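Local coordinates for protein BlEst2 (Bacillus licheniformis, PDB 6WPX) that probably hydrolyses ester bonds as a lipase or esterase, crystallised here in its propeptide form with an autoinhibitory C-terminal domain, at residues Ile83-Gly95 and Asn173-Phe187. Residues are numbered along the deposited sequence; the frame is centred on the assembly and turned at random.
Sequences IDLHPDKDMQDNG and NDAVYSLQTGFMKSF
M91 pushes its side chain into a pocket formed by S178, F183, M184 and F187, a knob-into-hole fit. The chain bends at chi2 and chi3 (-78° and -79°), which brings the methyl CE to 3.4 Å from SD of M184. CE also lies over one face of the F187 ring, while CG meets CE1 of that ring at 3.6 Å. The sulfur meets the edge of F183, close to the ring plane, with SD 3.8 Å from CE1. SD also sits obliquely over the F187 ring, 4.7 Å from its centroid, so both rings make Met-aromatic contacts. I123 and D124 of helix 121-131 also touch M91.

The contact belongs to the alpha/beta-hydrolase domain. It joins the loop between strand 80-83 and helix 91-109 to helices 174-178 and 181-191. D90 caps helix 91-109; its OD1 accepts from the backbone N of D93 in a nearly straight bond (167°), and more weakly from N of Q92. The backbones come close at D90 and A175, and CB of A175 is 3.2 Å from O of K89.

The rim at D88 and D174 is looser and wetter. N of A175 reaches O of D88 only in a weak hydrogen bond of 3.3 Å. One water accepts from N of D174 and donates weakly to O of D88. Another accepts from N of D90 and donates to the carboxylates of D93 and D174. N173 rests ND2 against CB of D88 at 3.9 Å and caps helix 174-178, with OD1 accepting from N of V176 at 2.9 Å. With an alanine here, N of V176 would probably lose its capping acceptor and a gap would open against CB of D88.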
# COMPACT_ATOMS: atom_id res chain seq x y z
N ILE A 83 7.09 2.44 -21.41
CA ILE A 83 8.06 1.40 -21.10
C ILE A 83 7.48 0.27 -20.25
O ILE A 83 6.61 0.51 -19.40
CB ILE A 83 9.32 2.06 -20.45
CG1 ILE A 83 10.49 1.04 -20.30
CG2 ILE A 83 8.96 2.76 -19.09
CD1 ILE A 83 11.83 1.62 -20.02
N ASP A 84 7.99 -0.94 -20.47
CA ASP A 84 7.67 -2.09 -19.64
C ASP A 84 8.90 -2.28 -18.77
O ASP A 84 10.01 -2.43 -19.29
CB ASP A 84 7.48 -3.37 -20.48
CG ASP A 84 6.22 -3.43 -21.30
OD1 ASP A 84 5.36 -2.56 -21.13
OD2 ASP A 84 6.07 -4.38 -22.10
N LEU A 85 8.72 -2.24 -17.46
CA LEU A 85 9.77 -2.56 -16.49
C LEU A 85 9.35 -3.88 -15.92
O LEU A 85 8.38 -4.47 -16.43
CB LEU A 85 9.88 -1.48 -15.39
CG LEU A 85 10.24 -0.05 -15.85
CD1 LEU A 85 10.37 0.87 -14.65
CD2 LEU A 85 11.55 -0.03 -16.68
N HIS A 86 10.05 -4.38 -14.89
CA HIS A 86 9.64 -5.62 -14.27
C HIS A 86 8.37 -5.40 -13.45
O HIS A 86 8.30 -4.48 -12.63
CB HIS A 86 10.73 -6.22 -13.38
CG HIS A 86 11.96 -6.63 -14.11
ND1 HIS A 86 12.00 -7.80 -14.85
CD2 HIS A 86 13.19 -6.06 -14.13
CE1 HIS A 86 13.22 -7.86 -15.35
NE2 HIS A 86 13.97 -6.84 -14.95
N PRO A 87 7.35 -6.25 -13.65
CA PRO A 87 6.13 -6.12 -12.84
C PRO A 87 6.33 -6.58 -11.38
O PRO A 87 5.62 -6.14 -10.48
CB PRO A 87 5.14 -7.06 -13.55
CG PRO A 87 6.00 -8.11 -14.17
CD PRO A 87 7.25 -7.38 -14.60
N ASP A 88 7.34 -7.44 -11.17
CA ASP A 88 7.64 -8.19 -9.95
C ASP A 88 9.05 -7.98 -9.35
O ASP A 88 9.46 -8.76 -8.48
CB ASP A 88 7.42 -9.68 -10.27
CG ASP A 88 8.35 -10.26 -11.33
OD1 ASP A 88 8.98 -9.46 -12.09
OD2 ASP A 88 8.45 -11.50 -11.42
N LYS A 89 9.80 -6.98 -9.82
CA LYS A 89 11.16 -6.74 -9.27
C LYS A 89 11.19 -5.46 -8.44
O LYS A 89 10.30 -4.64 -8.59
CB LYS A 89 12.24 -6.77 -10.34
CG LYS A 89 12.24 -8.02 -11.21
CD LYS A 89 12.68 -9.25 -10.49
CE LYS A 89 12.90 -10.42 -11.42
NZ LYS A 89 14.18 -10.29 -12.17
N ASP A 90 12.25 -5.26 -7.68
CA ASP A 90 12.40 -4.08 -6.80
C ASP A 90 12.79 -2.80 -7.57
O ASP A 90 13.01 -2.86 -8.74
CB ASP A 90 13.24 -4.39 -5.55
CG ASP A 90 14.74 -4.48 -5.78
OD1 ASP A 90 15.18 -4.13 -6.85
OD2 ASP A 90 15.45 -4.86 -4.86
N MET A 91 12.89 -1.68 -6.84
CA MET A 91 13.21 -0.35 -7.41
C MET A 91 14.67 -0.32 -7.88
O MET A 91 14.98 0.52 -8.71
CB MET A 91 12.91 0.79 -6.43
CG MET A 91 13.85 0.93 -5.28
SD MET A 91 13.62 -0.23 -3.93
CE MET A 91 12.24 0.50 -3.07
N GLN A 92 15.51 -1.22 -7.35
CA GLN A 92 16.90 -1.27 -7.77
C GLN A 92 17.00 -1.84 -9.19
O GLN A 92 17.60 -1.22 -10.06
CB GLN A 92 17.76 -2.06 -6.76
CG GLN A 92 19.26 -2.07 -7.13
CD GLN A 92 20.17 -2.60 -6.04
OE1 GLN A 92 19.86 -3.56 -5.32
NE2 GLN A 92 21.33 -2.00 -5.91
N ASP A 93 16.39 -3.01 -9.44
CA ASP A 93 16.40 -3.65 -10.76
C ASP A 93 15.61 -2.81 -11.73
O ASP A 93 16.05 -2.62 -12.87
CB ASP A 93 15.81 -5.06 -10.70
CG ASP A 93 16.64 -6.03 -9.88
OD1 ASP A 93 17.88 -5.84 -9.80
OD2 ASP A 93 16.07 -6.99 -9.38
N ASN A 94 14.47 -2.28 -11.29
CA ASN A 94 13.66 -1.42 -12.15
C ASN A 94 14.33 -0.08 -12.43
O ASN A 94 14.29 0.38 -13.56
CB ASN A 94 12.25 -1.26 -11.62
CG ASN A 94 11.37 -2.38 -12.12
OD1 ASN A 94 11.82 -3.27 -12.83
ND2 ASN A 94 10.09 -2.33 -11.79
N GLY A 95 14.99 0.48 -11.42
CA GLY A 95 15.76 1.71 -11.55
C GLY A 95 16.92 1.53 -12.51
O GLY A 95 17.13 2.39 -13.37
N ASN A 173 6.95 -11.20 -3.77
CA ASN A 173 7.98 -11.08 -4.78
C ASN A 173 8.78 -9.86 -4.36
O ASN A 173 8.40 -9.18 -3.40
CB ASN A 173 7.39 -10.97 -6.20
CG ASN A 173 6.40 -9.84 -6.39
OD1 ASN A 173 6.63 -8.71 -5.99
ND2 ASN A 173 5.28 -10.10 -7.03
N ASP A 174 9.89 -9.61 -5.05
CA ASP A 174 10.79 -8.53 -4.74
C ASP A 174 10.12 -7.17 -4.80
O ASP A 174 10.49 -6.32 -4.00
CB ASP A 174 11.96 -8.55 -5.71
CG ASP A 174 12.98 -9.66 -5.48
OD1 ASP A 174 12.83 -10.41 -4.50
OD2 ASP A 174 13.97 -9.72 -6.25
N ALA A 175 9.15 -6.96 -5.73
CA ALA A 175 8.44 -5.68 -5.89
C ALA A 175 7.56 -5.37 -4.71
O ALA A 175 7.75 -4.30 -4.13
CB ALA A 175 7.64 -5.64 -7.18
N VAL A 176 6.68 -6.30 -4.29
CA VAL A 176 5.79 -6.13 -3.13
C VAL A 176 6.61 -5.95 -1.84
O VAL A 176 6.29 -5.09 -1.02
CB VAL A 176 4.72 -7.26 -3.00
CG1 VAL A 176 3.75 -6.98 -1.85
CG2 VAL A 176 3.94 -7.42 -4.32
N TYR A 177 7.66 -6.76 -1.68
CA TYR A 177 8.60 -6.72 -0.55
C TYR A 177 9.19 -5.33 -0.42
O TYR A 177 9.31 -4.84 0.70
CB TYR A 177 9.75 -7.70 -0.84
CG TYR A 177 10.74 -7.85 0.28
CD1 TYR A 177 11.90 -7.07 0.33
CD2 TYR A 177 10.58 -8.83 1.25
CE1 TYR A 177 12.86 -7.26 1.33
CE2 TYR A 177 11.52 -9.02 2.26
CZ TYR A 177 12.67 -8.25 2.28
OH TYR A 177 13.57 -8.51 3.28
N SER A 178 9.62 -4.72 -1.56
CA SER A 178 10.25 -3.39 -1.56
C SER A 178 9.27 -2.28 -1.20
O SER A 178 9.70 -1.17 -0.91
CB SER A 178 10.93 -3.10 -2.89
OG SER A 178 10.00 -2.81 -3.93
N LEU A 179 7.95 -2.57 -1.20
CA LEU A 179 6.89 -1.62 -0.86
C LEU A 179 6.56 -1.56 0.64
O LEU A 179 5.80 -0.68 1.05
CB LEU A 179 5.63 -1.89 -1.70
CG LEU A 179 5.78 -1.64 -3.22
CD1 LEU A 179 4.54 -2.08 -3.94
CD2 LEU A 179 6.06 -0.18 -3.51
N GLN A 180 7.11 -2.47 1.46
CA GLN A 180 6.89 -2.43 2.92
C GLN A 180 7.36 -1.07 3.45
O GLN A 180 8.36 -0.53 2.95
CB GLN A 180 7.65 -3.55 3.63
CG GLN A 180 7.08 -4.92 3.30
CD GLN A 180 7.94 -6.02 3.84
OE1 GLN A 180 7.71 -6.56 4.93
NE2 GLN A 180 8.95 -6.40 3.06
N THR A 181 6.64 -0.50 4.41
CA THR A 181 6.95 0.84 4.93
C THR A 181 8.32 0.89 5.61
O THR A 181 8.98 1.93 5.56
CB THR A 181 5.84 1.38 5.83
OG1 THR A 181 5.66 0.51 6.93
CG2 THR A 181 4.54 1.57 5.10
N GLY A 182 8.74 -0.21 6.23
CA GLY A 182 10.05 -0.26 6.87
C GLY A 182 11.15 -0.16 5.82
O GLY A 182 12.11 0.58 6.00
N PHE A 183 11.00 -0.91 4.72
CA PHE A 183 11.94 -0.93 3.59
C PHE A 183 11.94 0.44 2.91
O PHE A 183 13.00 0.97 2.61
CB PHE A 183 11.50 -1.99 2.56
CG PHE A 183 12.54 -2.36 1.54
CD1 PHE A 183 12.71 -1.60 0.39
CD2 PHE A 183 13.37 -3.47 1.72
CE1 PHE A 183 13.68 -1.94 -0.56
CE2 PHE A 183 14.33 -3.82 0.77
CZ PHE A 183 14.47 -3.06 -0.38
N MET A 184 10.75 1.02 2.69
CA MET A 184 10.67 2.34 2.08
C MET A 184 11.22 3.42 2.99
O MET A 184 11.78 4.37 2.47
CB MET A 184 9.26 2.66 1.58
CG MET A 184 8.89 1.87 0.31
SD MET A 184 10.05 2.06 -1.06
CE MET A 184 10.00 3.83 -1.33
N LYS A 185 11.14 3.27 4.33
CA LYS A 185 11.72 4.27 5.25
C LYS A 185 13.24 4.33 5.05
O LYS A 185 13.81 5.42 4.99
CB LYS A 185 11.36 3.96 6.72
CG LYS A 185 11.92 4.96 7.75
CD LYS A 185 11.06 6.20 7.89
CE LYS A 185 11.63 7.22 8.85
NZ LYS A 185 11.29 6.91 10.25
N SER A 186 13.87 3.16 4.91
CA SER A 186 15.30 3.01 4.64
C SER A 186 15.61 3.58 3.24
O SER A 186 16.55 4.35 3.10
CB SER A 186 15.69 1.55 4.74
OG SER A 186 17.03 1.32 4.35
N PHE A 187 14.79 3.24 2.20
CA PHE A 187 14.98 3.78 0.84
C PHE A 187 14.93 5.31 0.90
O PHE A 187 15.80 5.95 0.33
CB PHE A 187 13.94 3.23 -0.16
CG PHE A 187 14.13 3.78 -1.57
CD1 PHE A 187 15.08 3.24 -2.43
CD2 PHE A 187 13.37 4.87 -2.01
CE1 PHE A 187 15.27 3.78 -3.71
CE2 PHE A 187 13.58 5.41 -3.28
CZ PHE A 187 14.51 4.85 -4.13
O HOH W 1 10.78 -11.53 -6.92
O HOH W 2 14.11 -7.37 -7.63